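PDB 2D28: type II secretion ATPase XpsE from Xanthomonas campestris, which belongs to the ATPases of type II secretion systems and is represented by its N-terminal domain, which carries an MshEN-type region. Local coordinates for residues A13-R19 with E56-V61; D24-Q30 with L42-L48. The protein carries 1 engineered substitution. All coordinates share one frame; numbering follows the deposited sequence.

In the fold
Both contacts lie in the helical N-terminal part of the chain, apart from the three-stranded mixed sheet formed by 96-102, 105-110 and 130-134. Contact 1 joins the end of helix 6-16 to helix 51-62; contact 2, whose two segments fall between those of contact 1 in the sequence, joins the end of helix 22-27 to helix 39-45. Their centres are about 15 Å apart. Leu15 CD1 meets Leu25 CD2 at 3.8 Å, so the two are linked by apolar packing between consecutive helices. Four helices are thereby paired first with fourth and second with third, an arrangement consistent with the four helices of 6-62 forming one helical unit.

Contact 1 of 2, residues A13-R19 with E56-V61; sequences ALLERRR and ETCAEV
Arg19 reaches Thr57 and Glu60 because its CG lies anti to its own carbonyl carbon (chi1 -59°) and the chain then runs extended from CG to NE, carrying the guanidinium to helix 51-62. Glu60 comes from the opposite direction on a chain extended beyond CG (chi2 165°). The two flat groups meet end-on, NH1 and NH2 each taking one carboxylate oxygen, with their planes 41° apart. The straighter bond is from Arg19 NH2 to Glu60 OE2, 3.0 Å long, in the guanidinium plane and on the syn side of the carboxylate, though tilted from the carboxylate plane. Arg19 NH1 to Glu60 OE1, also 3.0 Å, is more bent and meets its oxygen from above the carboxylate plane. The same NH1 donates to Thr57 OG1 at 2.7 Å, near the guanidinium plane; the threonine hydroxyl is also hydrogen-bonded to the carbonyl of Asp53, one turn back in its helix. On its two faces the guanidinium is sandwiched by aliphatic carbons: Arg17 CG lies over the centre of one face and Glu56 CG, 3.8 Å from Arg19 NH1, near the rim of the other. Arg19 closes the Schellman motif that ends helix 6-16: Arg18 has positive phi, Arg18 N bonds to Leu15 O and Arg19 N to Leu14 O. This turn brings Arg19 back to the side of the helix that faces 56-61. Next to this polar cluster the helices pack through Ala13, Leu14, Thr57 and Val61. Thr57 turns its methyl toward helix 6-16, CG2 resting 3.5 Å from Ala13 CB, while its hydroxyl is brushed by Leu14 CD2 at 3.4 Å from OG1. Val61 CG2 closes on Ala13 CB at 4.1 Å, and Ile10 extends the apolar layer against Thr57 and Val61.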
loop_
_atom_site.group_PDB
_atom_site.type_symbol
_atom_site.label_atom_id
_atom_site.label_comp_id
_atom_site.label_asym_id
_atom_site.label_seq_id
_atom_site.Cartn_x
_atom_site.Cartn_y
_atom_site.Cartn_z
ATOM N N ALA A 13 -5.104 -9.924 12.315
ATOM C CA ALA A 13 -4.238 -10.884 11.725
ATOM C C ALA A 13 -2.743 -10.674 12.116
ATOM O O ALA A 13 -2.012 -11.642 12.276
ATOM C CB ALA A 13 -4.380 -10.900 10.202
ATOM N N LEU A 14 -2.294 -9.428 12.236
ATOM C CA LEU A 14 -0.973 -9.148 12.792
ATOM C C LEU A 14 -0.753 -9.797 14.190
ATOM O O LEU A 14 0.278 -10.468 14.424
ATOM C CB LEU A 14 -0.731 -7.650 12.899
ATOM C CG LEU A 14 -0.387 -7.010 11.541
ATOM C CD1 LEU A 14 -0.495 -5.541 11.688
ATOM C CD2 LEU A 14 1.010 -7.439 10.990
ATOM N N LEU A 15 -1.719 -9.640 15.055
ATOM C CA LEU A 15 -1.654 -10.260 16.406
ATOM C C LEU A 15 -1.636 -11.754 16.362
ATOM O O LEU A 15 -0.763 -12.375 16.926
ATOM C CB LEU A 15 -2.822 -9.831 17.253
ATOM C CG LEU A 15 -2.779 -8.376 17.658
ATOM C CD1 LEU A 15 -4.201 -8.143 18.136
ATOM C CD2 LEU A 15 -1.789 -8.092 18.783
ATOM N N GLU A 16 -2.563 -12.320 15.598
ATOM C CA GLU A 16 -2.738 -13.763 15.556
ATOM C C GLU A 16 -1.520 -14.434 14.941
ATOM O O GLU A 16 -1.115 -15.491 15.357
ATOM C CB GLU A 16 -3.990 -14.055 14.761
ATOM C CG GLU A 16 -3.821 -15.178 13.720
ATOM C CD GLU A 16 -4.050 -16.475 14.371
ATOM O OE1 GLU A 16 -4.731 -16.416 15.412
ATOM O OE2 GLU A 16 -3.546 -17.504 13.909
ATOM N N ARG A 17 -0.922 -13.798 13.950
ATOM C CA ARG A 17 0.336 -14.292 13.330
ATOM C C ARG A 17 1.593 -13.997 14.125
ATOM O O ARG A 17 2.732 -14.371 13.719
ATOM C CB ARG A 17 0.461 -13.731 11.918
ATOM C CG ARG A 17 -0.633 -14.196 10.950
ATOM C CD ARG A 17 -0.415 -15.608 10.515
ATOM N NE ARG A 17 -0.843 -16.521 11.554
ATOM C CZ ARG A 17 -0.653 -17.838 11.518
ATOM N NH1 ARG A 17 -1.134 -18.617 12.489
ATOM N NH2 ARG A 17 0.002 -18.387 10.496
ATOM N N ARG A 18 1.403 -13.296 15.232
ATOM C CA ARG A 18 2.469 -12.839 16.076
ATOM C C ARG A 18 3.484 -11.932 15.394
ATOM O O ARG A 18 4.683 -11.925 15.706
ATOM C CB ARG A 18 3.145 -14.039 16.691
ATOM C CG ARG A 18 2.126 -14.839 17.511
ATOM C CD ARG A 18 2.563 -16.239 17.662
ATOM N NE ARG A 18 3.787 -16.243 18.434
ATOM C CZ ARG A 18 4.832 -17.054 18.223
ATOM N NH1 ARG A 18 4.822 -17.992 17.260
ATOM N NH2 ARG A 18 5.894 -16.937 19.013
ATOM N N ARG A 19 2.988 -11.127 14.475
ATOM C CA ARG A 19 3.792 -10.089 13.807
ATOM C C ARG A 19 3.690 -8.751 14.518
ATOM O O ARG A 19 4.230 -7.737 14.046
ATOM C CB ARG A 19 3.282 -9.935 12.376
ATOM C CG ARG A 19 3.341 -11.217 11.540
ATOM C CD ARG A 19 2.612 -11.159 10.189
ATOM N NE ARG A 19 2.567 -12.469 9.546
ATOM C CZ ARG A 19 1.693 -12.818 8.590
ATOM N NH1 ARG A 19 0.746 -12.023 8.209
ATOM N NH2 ARG A 19 1.723 -13.994 8.070
ATOM N N GLU A 56 2.669 -8.221 3.923
ATOM C CA GLU A 56 2.160 -9.577 3.999
ATOM C C GLU A 56 0.732 -9.749 4.445
ATOM O O GLU A 56 -0.102 -10.484 3.808
ATOM C CB GLU A 56 3.024 -10.397 4.980
ATOM C CG GLU A 56 2.655 -11.885 4.979
ATOM C CD GLU A 56 3.465 -12.703 3.987
ATOM O OE1 GLU A 56 4.176 -12.073 3.132
ATOM O OE2 GLU A 56 3.407 -13.966 4.085
ATOM N N THR A 57 0.435 -9.065 5.548
ATOM C CA THR A 57 -0.840 -9.156 6.164
ATOM C C THR A 57 -1.931 -8.465 5.333
ATOM O O THR A 57 -3.039 -8.975 5.249
ATOM C CB THR A 57 -0.749 -8.606 7.580
ATOM O OG1 THR A 57 0.323 -9.316 8.218
ATOM C CG2 THR A 57 -2.033 -9.000 8.360
ATOM N N CYS A 58 -1.631 -7.266 4.813
ATOM C CA CYS A 58 -2.524 -6.591 3.879
ATOM C C CYS A 58 -2.893 -7.558 2.740
ATOM O O CYS A 58 -4.058 -7.737 2.411
ATOM C CB CYS A 58 -1.835 -5.353 3.307
ATOM S SG CYS A 58 -1.776 -3.997 4.440
ATOM N N ALA A 59 -1.912 -8.253 2.197
ATOM C CA ALA A 59 -2.156 -9.159 1.097
ATOM C C ALA A 59 -3.014 -10.352 1.484
ATOM O O ALA A 59 -3.934 -10.687 0.755
ATOM C CB ALA A 59 -0.861 -9.626 0.522
ATOM N N GLU A 60 -2.774 -10.936 2.656
ATOM C CA GLU A 60 -3.599 -12.024 3.143
ATOM C C GLU A 60 -4.981 -11.586 3.328
ATOM O O GLU A 60 -5.869 -12.322 3.025
ATOM C CB GLU A 60 -3.190 -12.578 4.516
ATOM C CG GLU A 60 -1.892 -13.313 4.553
ATOM C CD GLU A 60 -1.349 -13.515 5.999
ATOM O OE1 GLU A 60 -1.820 -12.926 7.033
ATOM O OE2 GLU A 60 -0.458 -14.338 6.104
ATOM N N VAL A 61 -5.207 -10.446 3.951
ATOM C CA VAL A 61 -6.556 -10.129 4.354
ATOM C C VAL A 61 -7.370 -9.769 3.153
ATOM O O VAL A 61 -8.601 -10.071 3.086
ATOM C CB VAL A 61 -6.629 -9.009 5.418
ATOM C CG1 VAL A 61 -7.994 -8.474 5.534
ATOM C CG2 VAL A 61 -6.119 -9.546 6.770
#

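Contact 2 of 2, residues D24-Q30 with L42-L48; sequences DLVRARQ and LLGRLGL. Engineered in segment 24-30: Val26 (natural residue Leu).
The backbones approach to CA separations of 6.4 Å at Ala28 with Leu43 and 6.7 Å at Asp24 with Leu48; helix 22-27 gives way to irregular chain from Ala28 on, and helix 39-45 ends in a Schellman motif at Gly47. Ala28 points its methyl into a group of leucines: CB lies only 3.3 Å from Leu43 CD2, tighter than usual van der Waals contact, and 4.1 Å from Leu46 CD1. Leu42, with CG anti to its backbone N (chi1 -178°), sets CD2 against the chain beyond the helix, 3.4 Å from Gln30 N. Leu48 lies across Asp24, its CD1 meeting Asp24 CB at 3.7 Å and its CD2 lying against the carboxylate. Arg27, salt-bridged to Asp24 within its own helix, brings NH1 to 3.8 Å from Leu48 CD2, so that the methyl sits at the guanidinium edge. No direct hydrogen bond crosses, but one water donates to both Asp24 OD2 and Leu48 O. Leu25, whose CD1 packs on Leu43 CD1, connects this leucine layer to helix 6-16 by touching Val11 and Leu15, while Leu43 and Val49 meet on the way to helix 51-62.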
loop_
_atom_site.group_PDB
_atom_site.type_symbol
_atom_site.label_atom_id
_atom_site.label_comp_id
_atom_site.label_asym_id
_atom_site.label_seq_id
_atom_site.Cartn_x
_atom_site.Cartn_y
_atom_site.Cartn_z
ATOM N N ASP A 24 2.606 -3.780 22.560
ATOM C CA ASP A 24 2.867 -2.714 21.616
ATOM C C ASP A 24 1.598 -2.080 21.023
ATOM O O ASP A 24 1.525 -0.844 20.756
ATOM C CB ASP A 24 3.722 -3.229 20.466
ATOM C CG ASP A 24 5.149 -3.556 20.873
ATOM O OD1 ASP A 24 5.573 -3.211 22.005
ATOM O OD2 ASP A 24 5.905 -4.192 20.111
ATOM N N LEU A 25 0.608 -2.916 20.758
ATOM C CA LEU A 25 -0.601 -2.437 20.125
ATOM C C LEU A 25 -1.318 -1.554 21.103
ATOM O O LEU A 25 -1.818 -0.541 20.705
ATOM C CB LEU A 25 -1.515 -3.583 19.711
ATOM C CG LEU A 25 -2.901 -3.163 19.243
ATOM C CD1 LEU A 25 -2.839 -2.114 18.086
ATOM C CD2 LEU A 25 -3.687 -4.438 18.830
ATOM N N VAL A 26 -1.381 -1.955 22.376
ATOM C CA VAL A 26 -2.072 -1.130 23.391
ATOM C C VAL A 26 -1.387 0.232 23.564
ATOM O O VAL A 26 -2.049 1.248 23.664
ATOM C CB VAL A 26 -2.318 -1.871 24.768
ATOM C CG1 VAL A 26 -1.108 -2.639 25.250
ATOM C CG2 VAL A 26 -2.803 -0.871 25.870
ATOM N N ARG A 27 -0.060 0.276 23.509
ATOM C CA ARG A 27 0.627 1.567 23.571
ATOM C C ARG A 27 0.297 2.454 22.358
ATOM O O ARG A 27 0.038 3.649 22.507
ATOM C CB ARG A 27 2.134 1.402 23.643
ATOM C CG ARG A 27 2.714 0.681 24.874
ATOM C CD ARG A 27 4.279 0.652 24.824
ATOM N NE ARG A 27 4.715 1.620 23.806
ATOM C CZ ARG A 27 5.399 1.351 22.690
ATOM N NH1 ARG A 27 5.827 0.117 22.418
ATOM N NH2 ARG A 27 5.676 2.350 21.847
ATOM N N ALA A 28 0.355 1.886 21.162
ATOM C CA ALA A 28 -0.062 2.592 19.953
ATOM C C ALA A 28 -1.557 2.994 20.067
ATOM O O ALA A 28 -2.406 2.192 20.452
ATOM C CB ALA A 28 0.189 1.728 18.714
ATOM N N ARG A 29 -1.824 4.276 19.843
ATOM C CA ARG A 29 -3.179 4.895 19.768
ATOM C C ARG A 29 -2.937 6.412 19.587
ATOM O O ARG A 29 -2.652 7.117 20.545
ATOM C CB ARG A 29 -4.144 4.658 20.969
ATOM C CG ARG A 29 -3.897 3.506 21.921
ATOM C CD ARG A 29 -2.927 3.792 23.038
ATOM N NE ARG A 29 -3.129 5.146 23.542
ATOM C CZ ARG A 29 -2.462 6.230 23.142
ATOM N NH1 ARG A 29 -1.466 6.174 22.260
ATOM N NH2 ARG A 29 -2.807 7.404 23.645
ATOM N N GLN A 30 -2.986 6.894 18.344
ATOM C CA GLN A 30 -2.461 8.210 18.016
ATOM C C GLN A 30 -1.546 8.769 19.136
ATOM O O GLN A 30 -1.201 8.074 20.094
ATOM C CB GLN A 30 -3.616 9.175 17.710
ATOM C CG GLN A 30 -4.760 9.100 18.726
ATOM C CD GLN A 30 -5.086 10.457 19.376
ATOM O OE1 GLN A 30 -4.780 11.547 18.826
ATOM N NE2 GLN A 30 -5.703 10.386 20.550
ATOM N N LEU A 42 0.790 4.324 12.379
ATOM C CA LEU A 42 1.437 4.670 13.633
ATOM C C LEU A 42 2.322 3.511 14.100
ATOM O O LEU A 42 3.469 3.738 14.500
ATOM C CB LEU A 42 0.423 5.000 14.691
ATOM C CG LEU A 42 0.953 5.418 16.056
ATOM C CD1 LEU A 42 1.757 6.712 15.909
ATOM C CD2 LEU A 42 -0.194 5.578 17.013
ATOM N N LEU A 43 1.795 2.281 14.001
ATOM C CA LEU A 43 2.567 1.068 14.271
ATOM C C LEU A 43 3.818 0.958 13.446
ATOM O O LEU A 43 4.871 0.552 13.946
ATOM C CB LEU A 43 1.685 -0.216 14.085
ATOM C CG LEU A 43 0.500 -0.347 15.041
ATOM C CD1 LEU A 43 -0.473 -1.433 14.603
ATOM C CD2 LEU A 43 1.014 -0.638 16.494
ATOM N N GLY A 44 3.737 1.294 12.170
ATOM C CA GLY A 44 4.906 1.309 11.337
ATOM C C GLY A 44 5.896 2.377 11.809
ATOM O O GLY A 44 7.119 2.137 11.835
ATOM N N ARG A 45 5.371 3.543 12.202
ATOM C CA ARG A 45 6.224 4.689 12.552
ATOM C C ARG A 45 6.866 4.490 13.920
ATOM O O ARG A 45 7.952 4.994 14.138
ATOM C CB ARG A 45 5.428 5.998 12.571
ATOM C CG ARG A 45 6.279 7.306 12.736
ATOM C CD ARG A 45 5.572 8.428 13.592
ATOM N NE ARG A 45 6.251 9.746 13.617
ATOM C CZ ARG A 45 6.363 10.590 12.587
ATOM N NH1 ARG A 45 5.851 10.299 11.386
ATOM N NH2 ARG A 45 7.009 11.749 12.754
ATOM N N LEU A 46 6.190 3.797 14.841
ATOM C CA LEU A 46 6.769 3.435 16.123
ATOM C C LEU A 46 7.751 2.229 16.051
ATOM O O LEU A 46 8.310 1.817 17.068
ATOM C CB LEU A 46 5.674 3.170 17.131
ATOM C CG LEU A 46 4.872 4.394 17.582
ATOM C CD1 LEU A 46 3.616 3.989 18.294
ATOM C CD2 LEU A 46 5.713 5.233 18.518
ATOM N N GLY A 47 7.983 1.692 14.865
ATOM C CA GLY A 47 8.837 0.527 14.690
ATOM C C GLY A 47 8.256 -0.816 15.187
ATOM O O GLY A 47 8.997 -1.797 15.431
ATOM N N LEU A 48 6.946 -0.900 15.308
ATOM C CA LEU A 48 6.353 -2.068 15.932
ATOM C C LEU A 48 5.853 -3.131 14.969
ATOM O O LEU A 48 5.435 -4.220 15.427
ATOM C CB LEU A 48 5.203 -1.643 16.861
ATOM C CG LEU A 48 5.529 -0.471 17.823
ATOM C CD1 LEU A 48 4.268 -0.059 18.594
ATOM C CD2 LEU A 48 6.672 -0.755 18.769
HETATM O O HOH W 1 5.136 -5.311 17.758
#